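PDB 6P8P: type III CBASS phage resistance system CD-NTase-associated protein Cap8 from Pseudomonas aeruginosa, which probably acts as a HORMA-domain regulator of a bacterial cGAS-like nucleotidyltransferase in CBASS immunity against bacteriophages. Local coordinates for residues R7-S12 with T70-L75; A59-T64 with M102-P107; R15-T20 with V46-I51. The protein carries 2 engineered substitutions. All blocks are in the same frame, centred on the assembly; numbering follows the deposited sequence.

Contact 1 of 3, residues R7-S12 with T70-L75; sequences RTFRSS and TRIYCL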
ATOM      1  N   ARG A   7     -15.369  11.775 -12.758  1.00 19.86           N
ATOM      2  CA  ARG A   7     -14.764  12.809 -11.937  1.00 16.73           C
ATOM      3  C   ARG A   7     -13.260  12.710 -12.154  1.00 21.98           C
ATOM      4  O   ARG A   7     -12.749  11.680 -12.601  1.00 21.87           O
ATOM      5  CB  ARG A   7     -15.155  12.642 -10.480  1.00 18.46           C
ATOM      6  CG  ARG A   7     -16.639  12.912 -10.158  1.00 21.24           C
ATOM      7  CD  ARG A   7     -16.988  14.372 -10.318  1.00 20.07           C
ATOM      8  NE  ARG A   7     -18.335  14.718  -9.858  1.00 21.55           N
ATOM      9  CZ  ARG A   7     -19.430  14.623 -10.601  1.00 24.41           C
ATOM     10  NH1 ARG A   7     -19.364  14.155 -11.837  1.00 26.77           N
ATOM     11  NH2 ARG A   7     -20.603  14.981 -10.089  1.00 22.65           N
ATOM     12  N   THR A   8     -12.569  13.816 -11.896  1.00 18.02           N
ATOM     13  CA  THR A   8     -11.135  13.910 -12.112  1.00 16.29           C
ATOM     14  C   THR A   8     -10.555  14.693 -10.948  1.00 20.83           C
ATOM     15  O   THR A   8     -10.847  15.879 -10.780  1.00 20.89           O
ATOM     16  CB  THR A   8     -10.793  14.567 -13.449  1.00 26.24           C
ATOM     17  OG1 THR A   8     -11.314  13.766 -14.516  1.00 33.23           O
ATOM     18  CG2 THR A   8      -9.306  14.689 -13.594  1.00 24.26           C
ATOM     19  N   PHE A   9      -9.731  14.028 -10.155  1.00 18.16           N
ATOM     20  CA  PHE A   9      -9.140  14.636  -8.973  1.00 17.31           C
ATOM     21  C   PHE A   9      -7.695  15.038  -9.205  1.00 19.81           C
ATOM     22  O   PHE A   9      -6.922  14.295  -9.814  1.00 17.19           O
ATOM     23  CB  PHE A   9      -9.198  13.666  -7.793  1.00 19.24           C
ATOM     24  CG  PHE A   9     -10.495  13.690  -7.082  1.00 16.88           C
ATOM     25  CD1 PHE A   9     -11.624  13.093  -7.647  1.00 28.08           C
ATOM     26  CD2 PHE A   9     -10.634  14.366  -5.897  1.00 19.07           C
ATOM     27  CE1 PHE A   9     -12.835  13.144  -6.994  1.00 30.94           C
ATOM     28  CE2 PHE A   9     -11.853  14.430  -5.244  1.00 29.64           C
ATOM     29  CZ  PHE A   9     -12.945  13.817  -5.788  1.00 33.59           C
ATOM     30  N   ARG A  10      -7.328  16.196  -8.665  1.00 13.75           N
ATOM     31  CA  ARG A  10      -5.943  16.671  -8.680  1.00 17.02           C
ATOM     32  C   ARG A  10      -5.113  15.892  -7.657  1.00 20.50           C
ATOM     33  O   ARG A  10      -5.366  15.962  -6.448  1.00 19.04           O
ATOM     34  CB  ARG A  10      -5.903  18.165  -8.380  1.00 20.52           C
ATOM     35  CG  ARG A  10      -6.838  18.976  -9.306  1.00 24.08           C
ATOM     36  CD  ARG A  10      -7.056  20.395  -8.775  1.00 22.76           C
ATOM     37  NE  ARG A  10      -5.841  21.191  -8.847  1.00 25.22           N
ATOM     38  CZ  ARG A  10      -5.729  22.419  -8.353  1.00 32.08           C
ATOM     39  NH1 ARG A  10      -6.754  22.963  -7.728  1.00 28.95           N
ATOM     40  NH2 ARG A  10      -4.589  23.087  -8.463  1.00 26.32           N
ATOM     41  N   SER A  11      -4.110  15.170  -8.141  1.00 18.41           N
ATOM     42  CA  SER A  11      -3.278  14.363  -7.251  1.00 16.35           C
ATOM     43  C   SER A  11      -1.888  14.985  -7.177  1.00 16.05           C
ATOM     44  O   SER A  11      -1.770  16.212  -7.156  1.00 19.71           O
ATOM     45  CB  SER A  11      -3.255  12.913  -7.729  1.00 20.10           C
ATOM     46  OG  SER A  11      -2.606  12.085  -6.785  1.00 17.56           O
ATOM     47  N   SER A  12      -0.853  14.163  -7.130  1.00 17.21           N
ATOM     48  CA  SER A  12       0.485  14.666  -6.857  1.00 18.51           C
ATOM     49  C   SER A  12       0.955  15.552  -8.007  1.00 25.11           C
ATOM     50  O   SER A  12       0.799  15.176  -9.169  1.00 20.64           O
ATOM     51  CB  SER A  12       1.461  13.493  -6.685  1.00 27.69           C
ATOM     52  OG  SER A  12       2.729  13.992  -6.333  1.00 40.07           O
ATOM     53  N   THR A  70     -19.572   5.363 -11.448  1.00 19.69           N
ATOM     54  CA  THR A  70     -18.710   6.533 -11.313  1.00 18.37           C
ATOM     55  C   THR A  70     -17.314   6.142 -11.765  1.00 19.24           C
ATOM     56  O   THR A  70     -16.730   5.192 -11.222  1.00 20.84           O
ATOM     57  CB  THR A  70     -18.662   7.043  -9.870  1.00 22.00           C
ATOM     58  OG1 THR A  70     -19.981   7.271  -9.396  1.00 28.50           O
ATOM     59  CG2 THR A  70     -17.849   8.336  -9.770  1.00 20.68           C
ATOM     60  N   ARG A  71     -16.764   6.895 -12.709  1.00 15.99           N
ATOM     61  CA  ARG A  71     -15.386   6.744 -13.156  1.00 19.62           C
ATOM     62  C   ARG A  71     -14.553   7.877 -12.574  1.00 22.63           C
ATOM     63  O   ARG A  71     -14.889   9.055 -12.768  1.00 21.71           O
ATOM     64  CB  ARG A  71     -15.319   6.778 -14.690  1.00 21.39           C
ATOM     65  CG  ARG A  71     -15.882   5.553 -15.347  1.00 21.35           C
ATOM     66  CD  ARG A  71     -15.930   5.696 -16.882  1.00 26.85           C
ATOM     67  NE  ARG A  71     -16.367   4.452 -17.501  1.00 50.37           N
ATOM     68  CZ  ARG A  71     -16.617   4.308 -18.797  1.00 78.96           C
ATOM     69  NH1 ARG A  71     -16.473   5.339 -19.618  1.00 81.89           N
ATOM     70  NH2 ARG A  71     -17.017   3.137 -19.269  1.00 70.59           N
ATOM     71  N   ILE A  72     -13.465   7.542 -11.870  1.00 17.61           N
ATOM     72  CA  ILE A  72     -12.649   8.578 -11.246  1.00 17.12           C
ATOM     73  C   ILE A  72     -11.244   8.511 -11.806  1.00 17.97           C
ATOM     74  O   ILE A  72     -10.558   7.499 -11.646  1.00 17.03           O
ATOM     75  CB  ILE A  72     -12.621   8.455  -9.712  1.00 18.70           C
ATOM     76  CG1 ILE A  72     -14.036   8.422  -9.164  1.00 19.97           C
ATOM     77  CG2 ILE A  72     -11.832   9.606  -9.122  1.00 20.74           C
ATOM     78  CD1 ILE A  72     -14.171   7.970  -7.756  1.00 28.20           C
ATOM     79  N   TYR A  73     -10.815   9.597 -12.427  1.00 17.49           N
ATOM     80  CA  TYR A  73      -9.462   9.767 -12.908  1.00 17.27           C
ATOM     81  C   TYR A  73      -8.683  10.671 -11.965  1.00 17.53           C
ATOM     82  O   TYR A  73      -9.247  11.442 -11.196  1.00 21.16           O
ATOM     83  CB  TYR A  73      -9.442  10.383 -14.296  1.00 18.74           C
ATOM     84  CG  TYR A  73      -9.988   9.481 -15.378  1.00 19.07           C
ATOM     85  CD1 TYR A  73     -11.333   9.495 -15.710  1.00 21.70           C
ATOM     86  CD2 TYR A  73      -9.147   8.611 -16.064  1.00 17.65           C
ATOM     87  CE1 TYR A  73     -11.826   8.659 -16.724  1.00 21.68           C
ATOM     88  CE2 TYR A  73      -9.615   7.797 -17.066  1.00 23.18           C
ATOM     89  CZ  TYR A  73     -10.954   7.812 -17.382  1.00 26.90           C
ATOM     90  OH  TYR A  73     -11.397   6.990 -18.394  1.00 36.14           O
ATOM     91  N   CYS A  74      -7.371  10.564 -12.029  1.00 18.95           N
ATOM     92  CA  CYS A  74      -6.489  11.451 -11.287  1.00 18.94           C
ATOM     93  C   CYS A  74      -5.576  12.194 -12.244  1.00 19.31           C
ATOM     94  O   CYS A  74      -5.125  11.616 -13.226  1.00 19.46           O
ATOM     95  CB  CYS A  74      -5.601  10.670 -10.291  1.00 18.29           C
ATOM     96  SG  CYS A  74      -6.537  10.008  -8.893  1.00 21.12           S
ATOM     97  N   LEU A  75      -5.299  13.456 -11.929  1.00 20.31           N
ATOM     98  CA  LEU A  75      -4.357  14.303 -12.643  1.00 18.39           C
ATOM     99  C   LEU A  75      -3.050  14.391 -11.867  1.00 19.42           C
ATOM    100  O   LEU A  75      -3.057  14.449 -10.633  1.00 20.69           O
ATOM    101  CB  LEU A  75      -4.938  15.701 -12.807  1.00 19.29           C
ATOM    102  CG  LEU A  75      -6.219  15.817 -13.615  1.00 22.48           C
ATOM    103  CD1 LEU A  75      -6.785  17.200 -13.395  1.00 24.16           C
ATOM    104  CD2 LEU A  75      -5.932  15.556 -15.073  1.00 32.82           C
TER

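Contact 2 of 3, residues A59-T64 with M102-P107; sequences APIVAT and MSLPCP. Engineered in segment 102-107: Met-102 (natural residue Val).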
ATOM      1  N   ALA A  59      -6.733   5.175 -16.732  1.00 18.83           N
ATOM      2  CA  ALA A  59      -7.638   4.086 -16.502  1.00 16.03           C
ATOM      3  C   ALA A  59      -8.348   4.484 -15.210  1.00 18.45           C
ATOM      4  O   ALA A  59      -7.681   4.720 -14.203  1.00 22.42           O
ATOM      5  CB  ALA A  59      -6.948   2.741 -16.343  1.00 23.08           C
ATOM      6  N   PRO A  60      -9.675   4.529 -15.185  1.00 20.00           N
ATOM      7  CA  PRO A  60     -10.357   5.085 -14.001  1.00 20.56           C
ATOM      8  C   PRO A  60     -10.497   4.095 -12.849  1.00 15.95           C
ATOM      9  O   PRO A  60     -10.547   2.884 -13.028  1.00 16.71           O
ATOM     10  CB  PRO A  60     -11.734   5.494 -14.549  1.00 22.98           C
ATOM     11  CG  PRO A  60     -11.972   4.510 -15.695  1.00 18.13           C
ATOM     12  CD  PRO A  60     -10.607   4.262 -16.306  1.00 20.48           C
ATOM     13  N   ILE A  61     -10.532   4.650 -11.641  1.00 17.74           N
ATOM     14  CA  ILE A  61     -11.161   3.983 -10.509  1.00 15.93           C
ATOM     15  C   ILE A  61     -12.661   3.944 -10.770  1.00 21.46           C
ATOM     16  O   ILE A  61     -13.265   4.969 -11.105  1.00 20.27           O
ATOM     17  CB  ILE A  61     -10.845   4.732  -9.205  1.00 16.30           C
ATOM     18  CG1 ILE A  61      -9.361   4.664  -8.912  1.00 18.44           C
ATOM     19  CG2 ILE A  61     -11.697   4.147  -8.088  1.00 18.29           C
ATOM     20  CD1 ILE A  61      -8.873   5.723  -7.926  1.00 20.08           C
ATOM     21  N   VAL A  62     -13.259   2.757 -10.727  1.00 16.64           N
ATOM     22  CA  VAL A  62     -14.674   2.623 -11.079  1.00 16.76           C
ATOM     23  C   VAL A  62     -15.478   2.118  -9.906  1.00 20.31           C
ATOM     24  O   VAL A  62     -15.246   1.006  -9.427  1.00 20.44           O
ATOM     25  CB  VAL A  62     -14.889   1.700 -12.282  1.00 17.59           C
ATOM     26  CG1 VAL A  62     -16.374   1.658 -12.629  1.00 20.45           C
ATOM     27  CG2 VAL A  62     -14.065   2.173 -13.467  1.00 23.38           C
ATOM     28  N   ALA A  63     -16.451   2.915  -9.473  1.00 16.83           N
ATOM     29  CA  ALA A  63     -17.413   2.506  -8.460  1.00 15.45           C
ATOM     30  C   ALA A  63     -18.713   2.105  -9.147  1.00 20.69           C
ATOM     31  O   ALA A  63     -19.161   2.794 -10.076  1.00 19.05           O
ATOM     32  CB  ALA A  63     -17.678   3.647  -7.479  1.00 20.74           C
ATOM     33  N   THR A  64     -19.266   0.966  -8.724  1.00 18.63           N
ATOM     34  CA  THR A  64     -20.552   0.446  -9.180  1.00 19.84           C
ATOM     35  C   THR A  64     -21.483   0.304  -7.983  1.00 24.10           C
ATOM     36  O   THR A  64     -21.045   0.091  -6.850  1.00 21.68           O
ATOM     37  CB  THR A  64     -20.392  -0.901  -9.898  1.00 22.85           C
ATOM     38  OG1 THR A  64     -19.701  -1.834  -9.067  1.00 24.70           O
ATOM     39  CG2 THR A  64     -19.610  -0.745 -11.199  1.00 24.23           C
ATOM     40  N   MET A 102     -15.949  -1.697  -6.280  0.67 18.78           N
ATOM     41  CA  MET A 102     -14.964  -0.747  -6.764  0.67 13.43           C
ATOM     42  C   MET A 102     -13.853  -1.497  -7.477  0.67 19.51           C
ATOM     43  O   MET A 102     -13.379  -2.529  -6.992  0.67 22.03           O
ATOM     44  CB  MET A 102     -14.363   0.091  -5.632  0.67 19.31           C
ATOM     45  CG  MET A 102     -15.259   1.150  -5.097  0.67 27.95           C
ATOM     46  SD  MET A 102     -14.372   2.217  -3.989  0.67 29.60           S
ATOM     47  CE  MET A 102     -13.142   2.937  -5.093  0.67 24.25           C
ATOM     48  N   SER A 103     -13.436  -0.967  -8.625  1.00 15.93           N
ATOM     49  CA  SER A 103     -12.392  -1.581  -9.438  1.00 15.01           C
ATOM     50  C   SER A 103     -11.250  -0.594  -9.575  1.00 17.45           C
ATOM     51  O   SER A 103     -11.410   0.465 -10.185  1.00 16.95           O
ATOM     52  CB  SER A 103     -12.908  -1.998 -10.815  1.00 19.21           C
ATOM     53  OG  SER A 103     -11.816  -2.508 -11.558  1.00 19.23           O
ATOM     54  N   LEU A 104     -10.120  -0.937  -8.995  1.00 17.60           N
ATOM     55  CA  LEU A 104      -8.940  -0.095  -9.013  1.00 15.01           C
ATOM     56  C   LEU A 104      -8.015  -0.486 -10.150  1.00 15.20           C
ATOM     57  O   LEU A 104      -7.663  -1.677 -10.283  1.00 17.30           O
ATOM     58  CB  LEU A 104      -8.188  -0.231  -7.690  1.00 17.99           C
ATOM     59  CG  LEU A 104      -8.960  -0.066  -6.380  1.00 17.54           C
ATOM     60  CD1 LEU A 104      -8.009  -0.129  -5.200  1.00 20.24           C
ATOM     61  CD2 LEU A 104      -9.717   1.253  -6.351  1.00 21.27           C
ATOM     62  N   PRO A 105      -7.545   0.487 -10.932  1.00 17.18           N
ATOM     63  CA  PRO A 105      -6.566   0.189 -11.976  1.00 17.22           C
ATOM     64  C   PRO A 105      -5.211  -0.117 -11.364  1.00 16.78           C
ATOM     65  O   PRO A 105      -4.781   0.511 -10.393  1.00 16.97           O
ATOM     66  CB  PRO A 105      -6.545   1.473 -12.835  1.00 16.27           C
ATOM     67  CG  PRO A 105      -6.819   2.566 -11.797  1.00 21.55           C
ATOM     68  CD  PRO A 105      -7.810   1.928 -10.812  1.00 19.12           C
ATOM     69  N   CYS A 106      -4.525  -1.069 -11.982  1.00 17.19           N
ATOM     70  CA  CYS A 106      -3.262  -1.529 -11.465  1.00 15.60           C
ATOM     71  C   CYS A 106      -2.358  -2.051 -12.565  1.00 17.25           C
ATOM     72  O   CYS A 106      -2.819  -2.812 -13.415  1.00 19.13           O
ATOM     73  CB  CYS A 106      -3.529  -2.634 -10.438  1.00 15.56           C
ATOM     74  SG  CYS A 106      -2.044  -3.405  -9.702  1.00 19.46           S
ATOM     75  N   PRO A 107      -1.089  -1.667 -12.573  1.00 19.74           N
ATOM     76  CA  PRO A 107      -0.168  -2.235 -13.571  1.00 23.74           C
ATOM     77  C   PRO A 107      -0.138  -3.749 -13.451  1.00 23.93           C
ATOM     78  O   PRO A 107      -0.107  -4.295 -12.354  1.00 22.19           O
ATOM     79  CB  PRO A 107       1.190  -1.612 -13.216  1.00 26.89           C
ATOM     80  CG  PRO A 107       0.907  -0.485 -12.286  1.00 30.63           C
ATOM     81  CD  PRO A 107      -0.395  -0.807 -11.604  1.00 19.63           C
TER

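Contact 3 of 3, residues R15-T20 with V46-I51; sequences RDALQT and VAASLI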
ATOM      1  N   ARG A  15      -1.935  17.195  -4.242  1.00 18.79           N
ATOM      2  CA  ARG A  15      -2.234  16.371  -3.078  1.00 16.86           C
ATOM      3  C   ARG A  15      -1.271  15.200  -3.091  1.00 20.00           C
ATOM      4  O   ARG A  15      -0.954  14.698  -4.163  1.00 21.33           O
ATOM      5  CB  ARG A  15      -3.652  15.810  -3.134  1.00 17.88           C
ATOM      6  CG  ARG A  15      -4.766  16.747  -2.912  1.00 17.53           C
ATOM      7  CD  ARG A  15      -6.054  15.964  -3.117  1.00 19.65           C
ATOM      8  NE  ARG A  15      -7.271  16.716  -2.902  1.00 22.39           N
ATOM      9  CZ  ARG A  15      -8.052  17.159  -3.886  1.00 21.05           C
ATOM     10  NH1 ARG A  15      -7.702  17.000  -5.155  1.00 22.12           N
ATOM     11  NH2 ARG A  15      -9.171  17.800  -3.599  1.00 24.03           N
ATOM     12  N   ASP A  16      -0.836  14.733  -1.921  1.00 17.80           N
ATOM     13  CA  ASP A  16      -0.104  13.471  -1.921  1.00 17.56           C
ATOM     14  C   ASP A  16      -1.084  12.310  -2.159  1.00 17.48           C
ATOM     15  O   ASP A  16      -2.311  12.484  -2.227  1.00 17.70           O
ATOM     16  CB  ASP A  16       0.736  13.324  -0.655  1.00 20.97           C
ATOM     17  CG  ASP A  16      -0.049  12.963   0.595  1.00 28.21           C
ATOM     18  OD1 ASP A  16      -1.049  12.240   0.575  1.00 20.93           O
ATOM     19  OD2 ASP A  16       0.417  13.402   1.679  1.00 28.72           O
ATOM     20  N   ALA A  17      -0.521  11.128  -2.412  1.00 16.55           N
ATOM     21  CA  ALA A  17      -1.351   9.996  -2.838  1.00 13.91           C
ATOM     22  C   ALA A  17      -2.397   9.621  -1.798  1.00 15.02           C
ATOM     23  O   ALA A  17      -3.521   9.200  -2.149  1.00 15.71           O
ATOM     24  CB  ALA A  17      -0.463   8.794  -3.172  1.00 19.33           C
ATOM     25  N   LEU A  18      -2.068   9.764  -0.520  1.00 15.24           N
ATOM     26  CA  LEU A  18      -3.059   9.442   0.502  1.00 18.33           C
ATOM     27  C   LEU A  18      -4.125  10.537   0.607  1.00 18.46           C
ATOM     28  O   LEU A  18      -5.313  10.250   0.803  1.00 18.08           O
ATOM     29  CB  LEU A  18      -2.357   9.219   1.845  1.00 18.32           C
ATOM     30  CG  LEU A  18      -3.268   8.920   3.031  1.00 19.46           C
ATOM     31  CD1 LEU A  18      -2.615   7.861   3.968  1.00 23.33           C
ATOM     32  CD2 LEU A  18      -3.525  10.175   3.830  1.00 29.25           C
ATOM     33  N   GLN A  19      -3.723  11.808   0.485  1.00 15.44           N
ATOM     34  CA  GLN A  19      -4.716  12.874   0.471  1.00 13.98           C
ATOM     35  C   GLN A  19      -5.669  12.713  -0.700  1.00 13.89           C
ATOM     36  O   GLN A  19      -6.852  13.039  -0.585  1.00 17.22           O
ATOM     37  CB  GLN A  19      -4.033  14.243   0.403  1.00 17.88           C
ATOM     38  CG  GLN A  19      -3.225  14.586   1.623  1.00 18.42           C
ATOM     39  CD  GLN A  19      -2.400  15.831   1.444  1.00 23.67           C
ATOM     40  OE1 GLN A  19      -1.837  16.065   0.367  1.00 19.84           O
ATOM     41  NE2 GLN A  19      -2.298  16.644   2.510  1.00 25.45           N
ATOM     42  N   THR A  20      -5.163  12.227  -1.831  1.00 14.78           N
ATOM     43  CA  THR A  20      -5.995  11.973  -2.999  1.00 13.67           C
ATOM     44  C   THR A  20      -7.008  10.878  -2.697  1.00 13.63           C
ATOM     45  O   THR A  20      -8.204  11.038  -2.923  1.00 15.89           O
ATOM     46  CB  THR A  20      -5.116  11.554  -4.178  1.00 13.55           C
ATOM     47  OG1 THR A  20      -4.096  12.547  -4.443  1.00 19.14           O
ATOM     48  CG2 THR A  20      -5.984  11.340  -5.443  1.00 18.28           C
ATOM     49  N   VAL A  46      -2.950   0.243  -0.117  1.00 15.31           N
ATOM     50  CA  VAL A  46      -2.917  -0.248  -1.488  1.00 17.54           C
ATOM     51  C   VAL A  46      -3.346   0.857  -2.447  1.00 18.38           C
ATOM     52  O   VAL A  46      -2.708   1.105  -3.480  1.00 15.82           O
ATOM     53  CB  VAL A  46      -3.806  -1.503  -1.630  1.00 20.70           C
ATOM     54  CG1 VAL A  46      -3.870  -1.932  -3.078  1.00 22.27           C
ATOM     55  CG2 VAL A  46      -3.297  -2.613  -0.747  1.00 29.26           C
ATOM     56  N   ALA A  47      -4.454   1.525  -2.134  1.00 15.83           N
ATOM     57  CA  ALA A  47      -4.995   2.502  -3.067  1.00 15.27           C
ATOM     58  C   ALA A  47      -4.044   3.671  -3.262  1.00 18.51           C
ATOM     59  O   ALA A  47      -3.806   4.113  -4.398  1.00 16.13           O
ATOM     60  CB  ALA A  47      -6.348   2.985  -2.556  1.00 18.32           C
ATOM     61  N   ALA A  48      -3.470   4.174  -2.163  1.00 16.27           N
ATOM     62  CA  ALA A  48      -2.472   5.227  -2.270  1.00 15.19           C
ATOM     63  C   ALA A  48      -1.251   4.761  -3.046  1.00 16.17           C
ATOM     64  O   ALA A  48      -0.657   5.528  -3.804  1.00 15.51           O
ATOM     65  CB  ALA A  48      -2.094   5.718  -0.871  1.00 17.00           C
ATOM     66  N   SER A  49      -0.839   3.511  -2.864  1.00 15.69           N
ATOM     67  CA  SER A  49       0.289   3.008  -3.637  1.00 13.74           C
ATOM     68  C   SER A  49       0.027   3.105  -5.131  1.00 15.25           C
ATOM     69  O   SER A  49       0.900   3.524  -5.900  1.00 15.20           O
ATOM     70  CB  SER A  49       0.571   1.548  -3.247  1.00 15.41           C
ATOM     71  OG  SER A  49       1.624   0.961  -4.019  1.00 20.05           O
ATOM     72  N   LEU A  50      -1.175   2.726  -5.545  1.00 15.86           N
ATOM     73  CA  LEU A  50      -1.532   2.755  -6.958  1.00 14.36           C
ATOM     74  C   LEU A  50      -1.618   4.184  -7.478  1.00 16.40           C
ATOM     75  O   LEU A  50      -1.236   4.461  -8.614  1.00 15.60           O
ATOM     76  CB  LEU A  50      -2.871   2.035  -7.165  1.00 14.07           C
ATOM     77  CG  LEU A  50      -2.872   0.544  -6.870  1.00 16.35           C
ATOM     78  CD1 LEU A  50      -4.311   0.019  -6.832  1.00 19.00           C
ATOM     79  CD2 LEU A  50      -2.029  -0.204  -7.870  1.00 19.10           C
ATOM     80  N   ILE A  51      -2.166   5.095  -6.676  1.00 15.20           N
ATOM     81  CA  ILE A  51      -2.197   6.501  -7.060  1.00 15.57           C
ATOM     82  C   ILE A  51      -0.787   7.046  -7.210  1.00 21.70           C
ATOM     83  O   ILE A  51      -0.490   7.784  -8.156  1.00 16.32           O
ATOM     84  CB  ILE A  51      -3.017   7.306  -6.038  1.00 14.79           C
ATOM     85  CG1 ILE A  51      -4.477   6.899  -6.138  1.00 16.21           C
ATOM     86  CG2 ILE A  51      -2.823   8.791  -6.250  1.00 18.85           C
ATOM     87  CD1 ILE A  51      -5.317   7.348  -4.947  1.00 20.95           C
TER

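Contact 1 of 3, residues R7-S12 with T70-L75
Thr-8 and Leu-75 make the tightest side-chain contact between 7-12 and 70-75: the methyl CG2 of Thr-8 presses on CG of Leu-75 at 3.3 Å, closer than two carbons usually come. The two side chains meet at about a right angle, and the same methyl also reaches both branches of the leucine, CD1 and CD2. Thr-8 can offer a carbon there because CG2 stands anti to the backbone N while OG1 (chi1 -62°) turns back beside that N. On the reverse face, CD1 of Phe-9 meets CG2 of Ile-72 at 3.8 Å. Past the strand end, CB of the loop residue Ser-11 approaches CB of Cys-74 at 4.1 Å.

A ladder of five backbone bonds underlies these contacts. Arg-7 N donates to Arg-71 O, Tyr-73 N to Arg-7 O at 2.8 Å, Phe-9 N to Tyr-73 O, Leu-75 N to Phe-9 O, and Ser-11 N to Leu-75 O at 2.8 Å. Arg-7 and Phe-9 each bond to the residues either side of their partners Ile-72 and Cys-74, the pattern of a parallel pair, and the axes diverge by 29°. This is the edge of the mixed sheet of the HORMA domain: 4-10 is its outermost strand here and 69-75 the next one inward. CA-H...O contacts fill in between the N-H bonds, for instance Thr-8 CA to Tyr-73 O at 3.2 Å.

Helix 17-29 covers the face bearing Phe-9, Ile-72 and Cys-74, with Ala-23 and Leu-27 against the phenyl ring and Ile-24 against Ile-72. Ser-11 OG is hydrogen-bonded to Thr-20 OG1 of that helix. The two arginines start from opposite faces, and other parts of the chain hold their polar ends: Arg-7 NE bonds to Glu-89 O and Arg-10 NE to Ala-80 O.

Contact 2 of 3, residues A59-T64 with M102-P107
In the middle of the mixed HORMA-domain sheet, strand 61-64 runs antiparallel to 101-106 (174° between the short axes), with Val-62 and Ser-103 as the hydrogen-bonded pair. Val-62 N donates to Ser-103 O at 3.0 Å, and Ser-103 N donates back to Val-62 O at 2.8 Å. One step on, Ala-63 and Met-102 face each other as a non-hydrogen-bonded pair. The other way along the strands the ladder stops at Pro-60 and Pro-105, neither of which has an N-H to give; Pro-60 O is bonded instead by NH2 of Arg-128, whose NH1 holds Ser-103 OG.

Apolar side chains carry the rest of the contact. Ile-61 works with both branches. Its CG2, anti to the backbone N, touches CD2 of Leu-104, and these two side chains lie side by side, pointing the same way. The engineered Met-102 is modelled in two conformers; in the one described here, with chi3 at 63°, CE lies 3.5 Å from CG2 of Ile-61, a contact that remains tentative. Ile-24 of helix 17-29 packs on Ile-61, and Leu-28 on Ala-63. The Pro-105 ring spans the end of the strand pair. Its CD rests 3.7 Å from CG1 of Ile-61, while CB packs on CB of Ala-59. CG of Pro-105 sits 3.3 Å from the carbonyl oxygen of Ala-59.

Contact 3 of 3, residues R15-T20 with V46-I51
Ile-51 lies over the first turn of helix 17-29, and nearly every branch of its side chain meets Ala-17 or Thr-20. The chain starts with CB, 4.1 Å from CB of Ala-17. Next comes the branch methyl CG2, which stands anti to the backbone N and packs on CB of Ala-17 at 3.9 Å and just as near its CA. CG1 takes the other direction, anti to the carbonyl carbon (chi1 -68°), and chi2 of 165° carries CD1 toward Thr-20. At the tip, CD1 reaches Ala-17 O at 3.8 Å and CG2 of Thr-20 at 4.1 Å. Ile-51 and Thr-20 therefore meet methyl against methyl, their side chains crossing obliquely.

One turn back on the partner helix, Ala-48 brings the backbones close: its CA is 4.9 Å from that of Ala-17, a separation that the two small side chains permit. The methyl of Ala-17 sits 3.3 Å from Ala-48 O, and CB of Ala-48 also touches CB of Leu-18. All these cross-contacts are van der Waals in kind.

The hydrogen bonds that build the helix start lie within 15-20, while Arg-15 reaches out to a salt bridge with Glu-88. Asp-16 O is gripped twice, by Thr-20 N and by Thr-20 OG1, the hydroxyl approaching from 46° above the carbonyl plane. Trp-113 of the second subunit packs on Asp-16, Ala-17 and Ala-48, so the contact forms part of the interface between the two chains of the assembly. Asp-16 OD1 accepts from Gln-19 N at 2.7 Å, met nearly along its C-O axis, and weakly from Leu-18 N. Asp-16 N returns a bond to Gln-19 OE1, which completes a capping box at the start of helix 17-29, with Asp-16 as N-cap.

Overall arrangement
Contacts 1 and 2 share one sheet: strands 69-75 and 61-64 are neighbours, and Ile-72 N lies 2.7 Å from Ile-61 O, a probable hydrogen bond. Their centres are 11 Å apart, and their segments alternate along the chain. Contact 3 is nested within the loop that contact 1 closes. It meets contact 1 where Cys-74 SG packs 3.7 Å from Thr-20 CG2, and contact 2 through Leu-50, whose CD1 is 3.6 Å from Pro-105 O. The helices of contact 3 thus bridge the edge and the centre of the sheet. The bound calcium ion is about 10 Å from the Ala-17 side chain, about 12 Å from that of Ser-12 and about 13 Å from that of Pro-105.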